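Local coordinates for Cry37AA1 (PDB 4RHZ), which probably acts as the smaller partner of a binary toxin, pairing with Cry23Aa1 through a calcium-binding beta-sandwich of the C2 type, at residues A6-N11 against N71-Y76; I27-T32 against F38-Q43; I60-S63 against P69-Q72; D78-D83 against D88-Y93; V106-D111 against V117-S122. All coordinates share one frame; numbering follows the deposited sequence. Where two conformers were deposited one is given.

Contact 1: residues A6-N11 against N71-Y76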
# COMPACT_ATOMS: atom_id res chain seq x y z
N ALA B 6 -13.05 16.17 14.16
CA ALA B 6 -12.04 15.16 13.91
C ALA B 6 -12.68 13.78 14.04
O ALA B 6 -13.33 13.49 15.05
CB ALA B 6 -10.85 15.30 14.85
N THR B 7 -12.48 12.94 13.02
CA THR B 7 -13.13 11.63 12.92
C THR B 7 -12.04 10.57 12.92
O THR B 7 -11.16 10.59 12.10
CB THR B 7 -14.06 11.52 11.63
OG1 THR B 7 -15.08 12.55 11.66
CG2 THR B 7 -14.75 10.07 11.47
N PHE B 8 -12.09 9.70 13.92
CA PHE B 8 -11.10 8.75 14.23
C PHE B 8 -11.67 7.42 13.83
O PHE B 8 -12.82 7.11 14.19
CB PHE B 8 -10.83 8.77 15.77
CG PHE B 8 -10.28 10.10 16.23
CD1 PHE B 8 -11.12 11.08 16.77
CD2 PHE B 8 -8.95 10.43 16.01
CE1 PHE B 8 -10.64 12.32 17.12
CE2 PHE B 8 -8.43 11.68 16.36
CZ PHE B 8 -9.28 12.62 16.93
N THR B 9 -10.88 6.61 13.12
CA THR B 9 -11.37 5.25 12.82
C THR B 9 -10.38 4.30 13.37
O THR B 9 -9.27 4.28 12.92
CB THR B 9 -11.49 5.01 11.30
OG1 THR B 9 -12.34 6.02 10.78
CG2 THR B 9 -12.09 3.64 11.02
N ILE B 10 -10.81 3.49 14.31
CA ILE B 10 -9.92 2.69 15.01
C ILE B 10 -10.22 1.23 14.70
O ILE B 10 -11.41 0.83 14.75
CB ILE B 10 -10.16 2.90 16.52
CG1 ILE B 10 -10.06 4.42 16.90
CG2 ILE B 10 -9.30 2.00 17.32
CD1 ILE B 10 -10.33 4.69 18.37
N ASN B 11 -9.16 0.43 14.45
CA ASN B 11 -9.31 -0.99 14.23
C ASN B 11 -8.51 -1.79 15.18
O ASN B 11 -7.33 -1.47 15.40
CB ASN B 11 -8.88 -1.31 12.81
CG ASN B 11 -9.99 -1.06 11.84
OD1 ASN B 11 -10.92 -1.83 11.80
ND2 ASN B 11 -9.96 0.05 11.12
N ASN B 71 -1.78 19.57 11.88
CA ASN B 71 -0.77 18.94 11.05
C ASN B 71 -0.29 17.63 11.68
O ASN B 71 0.47 16.89 11.08
CB ASN B 71 0.43 19.91 11.00
CG ASN B 71 0.95 20.29 12.43
OD1 ASN B 71 0.20 20.79 13.29
ND2 ASN B 71 2.23 20.05 12.66
N GLN B 72 -0.68 17.40 12.93
CA GLN B 72 -0.02 16.39 13.76
C GLN B 72 -0.94 15.86 14.85
O GLN B 72 -1.63 16.62 15.51
CB GLN B 72 1.23 17.00 14.45
CG GLN B 72 1.99 16.12 15.42
CD GLN B 72 3.28 16.81 16.01
OE1 GLN B 72 4.18 17.26 15.26
NE2 GLN B 72 3.34 16.90 17.33
N MET B 73 -0.89 14.55 15.11
CA MET B 73 -1.66 14.05 16.20
C MET B 73 -0.95 12.84 16.69
O MET B 73 -0.38 12.09 15.88
CB MET B 73 -3.08 13.79 15.67
CG MET B 73 -4.01 13.25 16.70
SD MET B 73 -5.70 13.97 16.76
CE MET B 73 -6.02 14.93 15.41
N CYS B 74 -0.92 12.65 18.01
CA CYS B 74 -0.14 11.62 18.59
C CYS B 74 -1.06 10.72 19.34
O CYS B 74 -2.01 11.22 19.92
CB CYS B 74 0.93 12.23 19.52
SG CYS B 74 2.12 13.27 18.63
N PHE B 75 -0.83 9.40 19.35
CA PHE B 75 -1.85 8.50 19.90
C PHE B 75 -1.17 7.51 20.80
O PHE B 75 -0.02 7.13 20.54
CB PHE B 75 -2.56 7.72 18.77
CG PHE B 75 -3.28 8.57 17.78
CD1 PHE B 75 -2.65 8.97 16.60
CD2 PHE B 75 -4.61 8.92 17.98
CE1 PHE B 75 -3.32 9.79 15.66
CE2 PHE B 75 -5.35 9.69 17.00
CZ PHE B 75 -4.70 10.16 15.86
N TYR B 76 -1.88 7.01 21.80
CA TYR B 76 -1.38 5.85 22.56
C TYR B 76 -2.51 5.18 23.24
O TYR B 76 -3.58 5.78 23.39
CB TYR B 76 -0.38 6.28 23.63
CG TYR B 76 -0.92 7.18 24.78
CD1 TYR B 76 -1.14 6.64 26.02
CD2 TYR B 76 -1.14 8.54 24.60
CE1 TYR B 76 -1.57 7.42 27.08
CE2 TYR B 76 -1.59 9.35 25.66
CZ TYR B 76 -1.77 8.75 26.89
OH TYR B 76 -2.19 9.44 27.98
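Phe-8 and Phe-75 each hold CG anti to their own carbonyl carbon (chi1 -63° and -61°), a setting that sends the two rings towards each other between the sheets of a C2-type beta-sandwich. Met-73, with CG anti to its backbone N instead (chi1 180°), comes from the same strand as Phe-75 and bends at chi2 and chi3 to lay its sulfur beside Phe-8. Strand 4-13 belongs to one sheet and strand 73-81 to the other. The backbones stay well apart, the nearest CA atoms, those of Phe-8 and Phe-75, being 10.9 Å from each other, and long side chains must bridge the interior. Aromatic rings and a flexible thioether suit such a place, filling it without polar groups. Ile-40 and Ile-60 also pack on Phe-8, while Ile-119 and Ala-29 pack on Phe-75. In the same strand, Cys-74 points out of this core and forms the disulfide with Cys-99. The Met-aromatic contact is made at the ring edge: Met-73 SD lies 4.8 Å from the centroid of the Phe-8 ring, almost in its plane. Phe-8 CE2 is the shared meeting point, 3.6 Å from Met-73 SD and 3.7 Å from Phe-75 CE2, at the second ring's edge.

Contact 2: residues I27-T32 against F38-Q43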
# COMPACT_ATOMS: atom_id res chain seq x y z
N ILE B 27 -7.90 4.51 24.48
CA ILE B 27 -6.95 5.09 23.55
C ILE B 27 -7.13 6.62 23.65
O ILE B 27 -8.27 7.17 23.73
CB ILE B 27 -7.18 4.60 22.08
CG1 ILE B 27 -6.97 3.06 21.98
CG2 ILE B 27 -6.26 5.35 21.05
CD1 ILE B 27 -7.74 2.44 20.79
N LYS B 28 -6.01 7.32 23.65
CA LYS B 28 -6.03 8.77 23.79
C LYS B 28 -5.19 9.41 22.72
O LYS B 28 -4.29 8.79 22.19
CB LYS B 28 -5.45 9.19 25.13
CG LYS B 28 -6.34 8.76 26.28
CD LYS B 28 -5.72 9.19 27.60
CE LYS B 28 -6.52 8.66 28.77
NZ LYS B 28 -5.87 9.07 30.06
N ALA B 29 -5.46 10.66 22.46
CA ALA B 29 -4.72 11.44 21.52
C ALA B 29 -4.30 12.79 22.17
O ALA B 29 -4.89 13.21 23.20
CB ALA B 29 -5.61 11.71 20.35
N TYR B 30 -3.36 13.47 21.53
CA TYR B 30 -3.07 14.87 21.85
C TYR B 30 -2.45 15.47 20.62
O TYR B 30 -1.87 14.74 19.79
CB TYR B 30 -2.09 14.99 23.06
CG TYR B 30 -0.68 14.35 22.91
CD1 TYR B 30 0.39 15.08 22.47
CD2 TYR B 30 -0.45 13.04 23.27
CE1 TYR B 30 1.66 14.51 22.31
CE2 TYR B 30 0.82 12.47 23.17
CZ TYR B 30 1.87 13.23 22.68
OH TYR B 30 3.13 12.71 22.53
N LEU B 31 -2.49 16.78 20.49
CA LEU B 31 -1.82 17.44 19.39
C LEU B 31 -0.32 17.59 19.58
O LEU B 31 0.49 16.89 18.93
CB LEU B 31 -2.47 18.79 19.07
CG LEU B 31 -3.75 18.72 18.22
CD1 LEU B 31 -4.69 17.59 18.55
CD2 LEU B 31 -4.56 20.07 18.27
N THR B 32 0.08 18.50 20.48
CA THR B 32 1.52 18.77 20.62
C THR B 32 1.98 18.66 22.02
O THR B 32 3.19 18.48 22.25
CB THR B 32 1.90 20.12 20.07
OG1 THR B 32 1.02 21.08 20.62
CG2 THR B 32 1.68 20.17 18.48
N PHE B 38 -6.69 13.41 25.19
CA PHE B 38 -8.12 13.20 25.32
C PHE B 38 -8.47 11.82 24.83
O PHE B 38 -7.79 11.30 23.96
CB PHE B 38 -8.85 14.32 24.59
CG PHE B 38 -8.39 14.57 23.18
CD1 PHE B 38 -9.02 13.94 22.11
CD2 PHE B 38 -7.38 15.47 22.91
CE1 PHE B 38 -8.65 14.16 20.80
CE2 PHE B 38 -6.97 15.74 21.59
CZ PHE B 38 -7.60 15.05 20.51
N GLU B 39 -9.47 11.19 25.42
CA GLU B 39 -9.92 9.90 24.91
C GLU B 39 -10.67 9.97 23.62
O GLU B 39 -11.54 10.84 23.41
CB GLU B 39 -10.70 9.03 25.89
CG GLU B 39 -11.47 9.72 26.90
CD GLU B 39 -10.58 10.13 28.06
OE1 GLU B 39 -10.30 11.36 28.13
OE2 GLU B 39 -10.19 9.23 28.88
N ILE B 40 -10.28 9.06 22.73
CA ILE B 40 -11.03 8.81 21.51
C ILE B 40 -11.74 7.45 21.57
O ILE B 40 -12.58 7.15 20.73
CB ILE B 40 -10.12 8.98 20.23
CG1 ILE B 40 -9.08 7.86 20.11
CG2 ILE B 40 -9.49 10.38 20.28
CD1 ILE B 40 -8.35 7.76 18.72
N TRP B 41 -11.43 6.66 22.59
CA TRP B 41 -12.10 5.42 22.79
C TRP B 41 -11.82 4.94 24.19
O TRP B 41 -10.69 5.01 24.66
CB TRP B 41 -11.60 4.34 21.80
CG TRP B 41 -12.12 2.97 22.08
CD1 TRP B 41 -13.29 2.44 21.63
CD2 TRP B 41 -11.50 1.95 22.90
NE1 TRP B 41 -13.46 1.16 22.12
CE2 TRP B 41 -12.36 0.82 22.87
CE3 TRP B 41 -10.29 1.88 23.63
CZ2 TRP B 41 -12.07 -0.37 23.56
CZ3 TRP B 41 -9.97 0.71 24.29
CH2 TRP B 41 -10.88 -0.43 24.26
N LYS B 42 -12.84 4.35 24.81
CA LYS B 42 -12.79 3.87 26.20
C LYS B 42 -13.79 2.71 26.38
O LYS B 42 -14.95 2.80 25.93
CB LYS B 42 -13.16 5.02 27.15
CG LYS B 42 -12.88 4.74 28.63
CD LYS B 42 -13.39 5.93 29.47
CE LYS B 42 -13.35 5.58 30.98
NZ LYS B 42 -11.98 5.82 31.57
N GLN B 43 -13.37 1.62 27.00
CA GLN B 43 -14.30 0.56 27.33
C GLN B 43 -13.75 -0.07 28.58
O GLN B 43 -12.60 -0.54 28.58
CB GLN B 43 -14.42 -0.48 26.19
CG GLN B 43 -15.16 -1.81 26.58
CD GLN B 43 -16.59 -1.53 27.05
OE1 GLN B 43 -17.44 -1.05 26.27
NE2 GLN B 43 -16.86 -1.82 28.33
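Ala-29 presents its methyl group to the flat of the Phe-38 ring, CB standing 4.2 Å from the ring centroid in a CH-pi contact. The ring gets there because Phe-38 CG sits between its backbone N and carbonyl carbon (chi1 50°), folding it back towards the partner strand; a residue as small as alanine allows this close cover. At the other end of the hairpin formed by strands 26-30 and 38-43, Ile-27 approaches Trp-41 at the six-membered ring, CD1 lying 3.9 Å from CE3. Between these pairs is a classic beta bulge. Ile-27 O accepts a bond from Ile-40 N at 2.9 Å and a weak one from Trp-41 N, while Ile-27 N donates to Trp-41 O at 2.8 Å. The extra residue brings Ile-40 CG1 to within 3.9 Å of Ile-27 CG2, and Ile-40 packs further on Phe-8 and Ile-10 of the facing sheet. On the other face Lys-28 and Glu-39 run side by side in the same direction, NZ and OE2 ending 4.5 Å apart, beyond a salt bridge. The chemistry thus divides by face: apolar groups serve the sandwich interior, while the charged pair probably attracts only loosely at the more exposed surface.

Contact 3: residues I60-S63 against P69-Q72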
# COMPACT_ATOMS: atom_id res chain seq x y z
N ILE B 60 -15.18 14.10 17.17
CA ILE B 60 -14.87 14.90 18.37
C ILE B 60 -14.58 16.31 17.89
O ILE B 60 -14.00 16.50 16.80
CB ILE B 60 -13.53 14.42 19.04
CG1 ILE B 60 -13.65 13.02 19.60
CG2 ILE B 60 -13.14 15.28 20.22
CD1 ILE B 60 -12.40 12.64 20.34
N LYS B 61 -14.91 17.32 18.67
CA LYS B 61 -14.51 18.64 18.21
C LYS B 61 -13.19 19.04 18.84
O LYS B 61 -13.00 18.83 20.04
CB LYS B 61 -15.60 19.63 18.53
CG LYS B 61 -16.64 19.73 17.41
CD LYS B 61 -17.98 19.28 17.86
CE LYS B 61 -19.05 19.67 16.82
NZ LYS B 61 -19.07 21.17 16.67
N ILE B 62 -12.27 19.58 18.04
CA ILE B 62 -10.95 19.84 18.54
C ILE B 62 -10.32 21.10 17.96
O ILE B 62 -10.75 21.58 16.93
CB ILE B 62 -9.97 18.66 18.30
CG1 ILE B 62 -9.64 18.49 16.85
CG2 ILE B 62 -10.45 17.33 18.95
CD1 ILE B 62 -8.59 17.40 16.63
N SER B 63 -9.31 21.63 18.64
CA SER B 63 -8.57 22.78 18.14
C SER B 63 -7.20 22.76 18.73
O SER B 63 -6.94 22.05 19.74
CB SER B 63 -9.27 24.10 18.51
OG SER B 63 -9.32 24.25 19.92
N PRO B 69 -4.48 25.25 11.49
CA PRO B 69 -4.83 23.87 11.06
C PRO B 69 -3.96 22.81 11.79
O PRO B 69 -2.80 23.06 12.12
CB PRO B 69 -4.58 23.87 9.52
CG PRO B 69 -4.66 25.38 9.10
CD PRO B 69 -4.16 26.15 10.34
N ILE B 70 -4.54 21.65 12.04
CA ILE B 70 -3.86 20.53 12.71
C ILE B 70 -3.09 19.64 11.69
O ILE B 70 -3.67 19.02 10.80
CB ILE B 70 -4.91 19.73 13.49
CG1 ILE B 70 -5.67 20.72 14.39
CG2 ILE B 70 -4.27 18.57 14.22
CD1 ILE B 70 -7.00 20.29 14.90
N ASN B 71 -1.78 19.57 11.88
CA ASN B 71 -0.77 18.94 11.05
C ASN B 71 -0.29 17.63 11.68
O ASN B 71 0.47 16.89 11.08
CB ASN B 71 0.43 19.91 11.00
CG ASN B 71 0.95 20.29 12.43
OD1 ASN B 71 0.20 20.79 13.29
ND2 ASN B 71 2.23 20.05 12.66
N GLN B 72 -0.68 17.40 12.93
CA GLN B 72 -0.02 16.39 13.76
C GLN B 72 -0.94 15.86 14.85
O GLN B 72 -1.63 16.62 15.51
CB GLN B 72 1.23 17.00 14.45
CG GLN B 72 1.99 16.12 15.42
CD GLN B 72 3.28 16.81 16.01
OE1 GLN B 72 4.18 17.26 15.26
NE2 GLN B 72 3.34 16.90 17.33
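Ile-62 and Ile-70 meet at one end of the beta-sandwich, where the chain leaves strand 55-62 of one sheet and crosses by a loop to strand 73-81 of the other. The contact is small, burying 102 Å² in all, and rests on two isoleucine side chains. CD1 of Ile-70 is the probing atom: it lies 3.7 Å from Ile-62 CD1 and is equally near Ile-62 CG1, which places a single methyl against the outer arm of the other residue. Ile-62 holds that arm between its backbone N and carbonyl carbon (chi1 70°), with CD1 extended beyond it. Ile-70 carries its own CG1 on the side away from the carbonyl carbon (chi1 -53°). The same methyl, Ile-70 CD1, comes within 4.4 Å of Ser-63 CA, brushing the backbone beside the side-chain contact. Ser-63 directs its CB away from the loop, as fits a small polar residue at the exposed edge of the contact. The CA atoms of Ser-63 and Ile-70 are 7.5 Å apart, so side-chain length spans the gap. Around the pair, Ile-62 also rests on Ala-6 and Phe-38, and Ile-70 on Tyr-4 and Leu-31. Further along the loop, Gln-72 NE2 bonds to Leu-31 O and to the backbone O of Thr-247 of the Cry23AA1 chain. Between Ile-62 and Ile-70 themselves only dispersion and the exclusion of water act. The attraction is therefore undirected: it favours burial of the two branched chains at the sandwich end without dictating one exact angle between them.

Contact 4: residues D78-D83 against D88-Y93; sequences DVKEYD and DDILAY. With CA (calcium ion), chain D.
Glu-81 and Asp-89 face each other near the turn of the hairpin 73-81/89-100, at the calcium site. Asp-89 OD1 binds the calcium ion at 2.4 Å; three waters and Glu-112 also bind it. Asp-89 OD2 stays 3.4 Å from the calcium ion, so the carboxylate binds through one oxygen, and OD2 accepts a hydrogen bond from Asn-14 ND2. Calcium favours a hard, anionic oxygen, and the positive charge of the ion probably offsets the nearness of the Glu-81 and Asp-89 carboxylates; Glu-81 OE1 takes a bond from Glu-22 N. The backbone steadies the ligand: Glu-81 N donates to Asp-89 O at 2.7 Å and 172°. Beyond it is a classic beta bulge, in which Val-79 O is gripped twice, by Leu-91 N at 2.8 Å and by Ala-92 N at 3.2 Å. Val-79 holds CG1 anti to its backbone N (chi1 -178°), bringing it 3.8 Å from Leu-91 CB. On the opposite face, the aliphatic part of Lys-80 runs alongside Ile-90, CG to CG1 at 4.1 Å. Val-79 packs on Ile-27 of strand 26-30, the next in the sheet, and the backbone of Ile-90 bonds to that of Asp-111, linking this hairpin to segment 106-111 of the other sheet.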
# COMPACT_ATOMS: atom_id res chain seq x y z
N ASP B 78 -3.79 1.88 26.15
CA ASP B 78 -3.67 0.76 27.04
C ASP B 78 -4.85 -0.13 26.69
O ASP B 78 -5.97 0.08 27.18
CB ASP B 78 -3.86 1.22 28.52
CG ASP B 78 -3.58 0.10 29.52
OD1 ASP B 78 -3.61 -1.12 29.17
OD2 ASP B 78 -3.19 0.45 30.65
N VAL B 79 -4.62 -1.11 25.84
CA VAL B 79 -5.72 -1.90 25.24
C VAL B 79 -5.42 -3.36 25.45
O VAL B 79 -4.36 -3.84 25.08
CB VAL B 79 -5.88 -1.59 23.72
CG1 VAL B 79 -7.07 -2.36 23.09
CG2 VAL B 79 -6.02 -0.09 23.50
N LYS B 80 -6.39 -4.04 26.04
CA LYS B 80 -6.32 -5.43 26.37
C LYS B 80 -7.46 -6.36 26.01
O LYS B 80 -8.63 -6.04 25.81
CB LYS B 80 -6.07 -5.62 27.86
CG LYS B 80 -4.78 -5.14 28.36
CD LYS B 80 -4.69 -5.29 29.82
CE LYS B 80 -3.76 -4.30 30.38
NZ LYS B 80 -3.18 -4.75 31.61
N GLU B 81 -7.02 -7.58 25.95
CA GLU B 81 -7.87 -8.71 25.85
C GLU B 81 -7.70 -9.61 27.04
O GLU B 81 -6.54 -10.01 27.58
CB GLU B 81 -7.99 -9.39 24.52
CG GLU B 81 -9.43 -9.59 24.19
CD GLU B 81 -9.65 -10.39 22.96
OE1 GLU B 81 -9.82 -9.83 21.90
OE2 GLU B 81 -9.65 -11.60 23.06
N TYR B 82 -8.93 -10.01 27.33
CA TYR B 82 -9.48 -10.71 28.46
C TYR B 82 -8.77 -11.95 28.76
O TYR B 82 -8.45 -12.74 27.91
CB TYR B 82 -10.93 -11.11 28.14
CG TYR B 82 -11.20 -11.61 26.71
CD1 TYR B 82 -11.46 -10.72 25.69
CD2 TYR B 82 -11.21 -12.96 26.38
CE1 TYR B 82 -11.70 -11.13 24.40
CE2 TYR B 82 -11.47 -13.38 25.08
CZ TYR B 82 -11.71 -12.44 24.09
OH TYR B 82 -11.96 -12.77 22.77
N ASP B 83 -8.62 -12.15 30.04
CA ASP B 83 -7.83 -13.17 30.65
C ASP B 83 -8.43 -14.53 30.42
O ASP B 83 -9.14 -15.03 31.27
CB ASP B 83 -8.05 -12.89 32.13
CG ASP B 83 -9.50 -12.34 32.41
OD1 ASP B 83 -9.74 -11.73 33.47
OD2 ASP B 83 -10.41 -12.50 31.58
N ASP B 88 -3.73 -11.18 30.55
CA ASP B 88 -4.46 -10.58 29.43
C ASP B 88 -3.58 -10.43 28.19
O ASP B 88 -2.38 -10.23 28.31
CB ASP B 88 -5.01 -9.21 29.85
CG ASP B 88 -5.79 -9.27 31.14
OD1 ASP B 88 -7.05 -9.11 31.11
OD2 ASP B 88 -5.12 -9.49 32.18
N ASP B 89 -4.21 -10.62 27.04
CA ASP B 89 -3.67 -10.21 25.76
C ASP B 89 -3.44 -8.68 25.77
O ASP B 89 -4.32 -7.93 26.24
CB ASP B 89 -4.67 -10.55 24.64
CG ASP B 89 -4.57 -12.02 24.18
OD1 ASP B 89 -3.82 -12.80 24.79
OD2 ASP B 89 -5.24 -12.40 23.18
N ILE B 90 -2.29 -8.23 25.27
CA ILE B 90 -2.11 -6.80 25.13
C ILE B 90 -2.11 -6.45 23.67
O ILE B 90 -1.35 -7.05 22.92
CB ILE B 90 -0.81 -6.33 25.89
CG1 ILE B 90 -1.05 -6.52 27.41
CG2 ILE B 90 -0.53 -4.91 25.62
CD1 ILE B 90 0.02 -7.13 28.05
N LEU B 91 -2.98 -5.51 23.27
CA LEU B 91 -3.09 -4.97 21.93
C LEU B 91 -2.34 -3.62 21.82
O LEU B 91 -2.00 -3.20 20.67
CB LEU B 91 -4.56 -4.72 21.55
CG LEU B 91 -5.48 -5.90 21.10
CD1 LEU B 91 -5.45 -6.99 22.15
CD2 LEU B 91 -6.95 -5.51 20.79
N ALA B 92 -2.10 -2.93 22.97
CA ALA B 92 -1.35 -1.65 22.97
C ALA B 92 -0.87 -1.34 24.40
O ALA B 92 -1.60 -1.61 25.36
CB ALA B 92 -2.18 -0.49 22.43
N TYR B 93 0.35 -0.81 24.50
CA TYR B 93 0.93 -0.43 25.76
C TYR B 93 0.99 1.09 25.81
O TYR B 93 1.30 1.74 24.81
CB TYR B 93 2.35 -0.94 25.89
CG TYR B 93 2.58 -2.45 25.97
CD1 TYR B 93 2.73 -3.21 24.81
CD2 TYR B 93 2.74 -3.07 27.19
CE1 TYR B 93 3.02 -4.60 24.87
CE2 TYR B 93 3.03 -4.43 27.27
CZ TYR B 93 3.19 -5.19 26.08
OH TYR B 93 3.48 -6.57 26.16
CA CA D . -1.92 -13.09 23.34
O HOH W 1 -1.55 -2.45 28.05
O HOH W 2 -1.91 -10.85 22.33
O HOH W 3 -0.67 -12.75 24.90
O HOH W 4 -3.86 -13.05 21.56

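Contact 5: residues V106-D111 against V117-S122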
# COMPACT_ATOMS: atom_id res chain seq x y z
N VAL B 106 -1.72 5.34 12.07
CA VAL B 106 -0.69 4.82 12.95
C VAL B 106 -1.06 3.44 13.47
O VAL B 106 -2.23 3.16 13.66
CB VAL B 106 -0.39 5.77 14.26
CG1 VAL B 106 -0.08 7.19 13.93
CG2 VAL B 106 -1.52 5.65 15.30
N ARG B 107 -0.03 2.66 13.80
CA ARG B 107 -0.18 1.41 14.51
C ARG B 107 0.43 1.48 15.93
O ARG B 107 1.63 1.86 16.09
CB ARG B 107 0.56 0.32 13.71
CG ARG B 107 0.61 -0.99 14.38
CD ARG B 107 1.08 -2.14 13.44
NE ARG B 107 1.39 -3.32 14.25
CZ ARG B 107 1.38 -4.60 13.82
NH1 ARG B 107 1.01 -4.92 12.56
NH2 ARG B 107 1.71 -5.57 14.69
N LEU B 108 -0.35 1.05 16.91
CA LEU B 108 0.13 0.79 18.24
C LEU B 108 0.33 -0.72 18.36
O LEU B 108 -0.62 -1.45 18.06
CB LEU B 108 -0.92 1.26 19.26
CG LEU B 108 -1.46 2.68 19.07
CD1 LEU B 108 -2.37 3.06 20.28
CD2 LEU B 108 -0.30 3.63 18.96
N ASP B 109 1.53 -1.17 18.80
CA ASP B 109 1.85 -2.59 18.85
C ASP B 109 1.51 -3.26 20.15
O ASP B 109 1.65 -2.67 21.24
CB ASP B 109 3.37 -2.88 18.51
CG ASP B 109 3.78 -2.23 17.22
OD1 ASP B 109 4.60 -1.24 17.23
OD2 ASP B 109 3.19 -2.64 16.19
N GLY B 110 1.16 -4.54 20.05
CA GLY B 110 0.76 -5.32 21.24
C GLY B 110 1.85 -6.29 21.60
O GLY B 110 3.01 -6.09 21.24
N ASP B 111 1.50 -7.36 22.30
CA ASP B 111 2.50 -8.27 22.80
C ASP B 111 2.79 -9.38 21.80
O ASP B 111 3.64 -10.27 22.07
CB ASP B 111 2.17 -8.79 24.22
CG ASP B 111 0.81 -9.54 24.27
OD1 ASP B 111 0.14 -9.66 23.21
OD2 ASP B 111 0.45 -10.04 25.36
N VAL B 117 -3.31 -2.26 17.28
CA VAL B 117 -4.42 -1.37 16.97
C VAL B 117 -3.98 -0.40 15.91
O VAL B 117 -2.79 -0.06 15.91
CB VAL B 117 -4.78 -0.55 18.23
CG1 VAL B 117 -5.85 0.45 17.95
CG2 VAL B 117 -5.25 -1.46 19.35
N THR B 118 -4.88 0.05 15.02
CA THR B 118 -4.51 1.07 14.11
C THR B 118 -5.50 2.26 14.23
O THR B 118 -6.66 2.09 14.64
CB THR B 118 -4.51 0.59 12.64
OG1 THR B 118 -5.85 0.39 12.18
CG2 THR B 118 -3.61 -0.64 12.37
N ILE B 119 -5.06 3.49 13.89
CA ILE B 119 -5.93 4.62 14.02
C ILE B 119 -5.73 5.50 12.84
O ILE B 119 -4.60 5.84 12.48
CB ILE B 119 -5.60 5.49 15.31
CG1 ILE B 119 -5.91 4.75 16.58
CG2 ILE B 119 -6.53 6.71 15.44
CD1 ILE B 119 -4.78 4.20 17.19
N LYS B 120 -6.82 5.94 12.26
CA LYS B 120 -6.80 6.80 11.10
C LYS B 120 -7.62 7.98 11.50
O LYS B 120 -8.53 7.79 12.27
CB LYS B 120 -7.58 6.03 10.04
CG LYS B 120 -8.07 6.82 8.92
CD LYS B 120 -9.10 6.02 8.11
CE LYS B 120 -9.47 6.81 6.85
NZ LYS B 120 -10.63 6.18 6.16
N TYR B 121 -7.31 9.20 11.02
CA TYR B 121 -8.14 10.32 11.40
C TYR B 121 -8.23 11.28 10.28
O TYR B 121 -7.33 11.31 9.47
CB TYR B 121 -7.59 11.04 12.67
CG TYR B 121 -6.31 11.86 12.52
CD1 TYR B 121 -6.36 13.25 12.49
CD2 TYR B 121 -5.06 11.24 12.46
CE1 TYR B 121 -5.20 14.02 12.39
CE2 TYR B 121 -3.86 12.01 12.41
CZ TYR B 121 -3.95 13.40 12.37
OH TYR B 121 -2.78 14.15 12.26
N SER B 122 -9.30 12.09 10.26
CA SER B 122 -9.46 13.15 9.27
C SER B 122 -10.16 14.34 9.91
O SER B 122 -10.84 14.19 10.94
CB SER B 122 -10.30 12.67 8.06
OG SER B 122 -11.58 12.21 8.46
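Arg-107, whose CG lies against Val-117 O of the partner strand, makes the shortest polar bond here: its NE donates to Asp-109 OD2 at 2.7 Å in a salt bridge along its own strand. The oxygen is met nearly along its C-O axis, but it stands 26° out of the guanidinium plane and the N-H...O angle is bent to 137°. With CG anti to the backbone N (chi1 174°) and the chain extended from there to NE, the arginine can reach the residue two places on. Its NH2 also bonds to Lys-113 O, and the group has a cation-pi partner in Tyr-116. Across the strands the backbone supplies four hydrogen bonds. Val-106 N meets Ile-119 O at 3.0 Å, and Leu-108 pairs with Val-117 in the same manner, flanking the non-hydrogen-bonded pair Arg-107 and Thr-118. The inward residues of the two hydrogen-bonded pairs are all aliphatic: Ile-119 CD1 lies 4.0 Å from Val-106 CG2 and 4.1 Å from Leu-108 CD1. The beta-branched valines and isoleucine favour extended strands, and Leu-108 adds apolar bulk; Phe-75 packs on Val-106 and Ile-119. This is a regular antiparallel beta hairpin at what is, within this chain, the border of a sandwich sheet, and Val-106 and Arg-107 pair in parallel with a strand of the Cry23AA1 chain, making one sheet continuous across the complex.

Overall arrangement
Contact 1 lies at the heart of the sandwich and joins its two sheets by side chains alone; contact 3, also made by side chains, packs the loop before strand 73-81 on the end of strand 55-62, its centre about 28 Å from that of contact 4. Contacts 2, 4 and 5 are hairpins held by backbone bonds, the first two bulged. Contacts 2 and 4 pair the outer strands of one sheet with their inner neighbours, contact 4 sharing strand 73-81 with contact 1; contact 5 belongs to the other sheet. The core sides of contacts 1, 2 and 5 are apolar, with charges outside in 2 and 5; in contact 4 the face apolar at Val-79 turns acidic near the calcium.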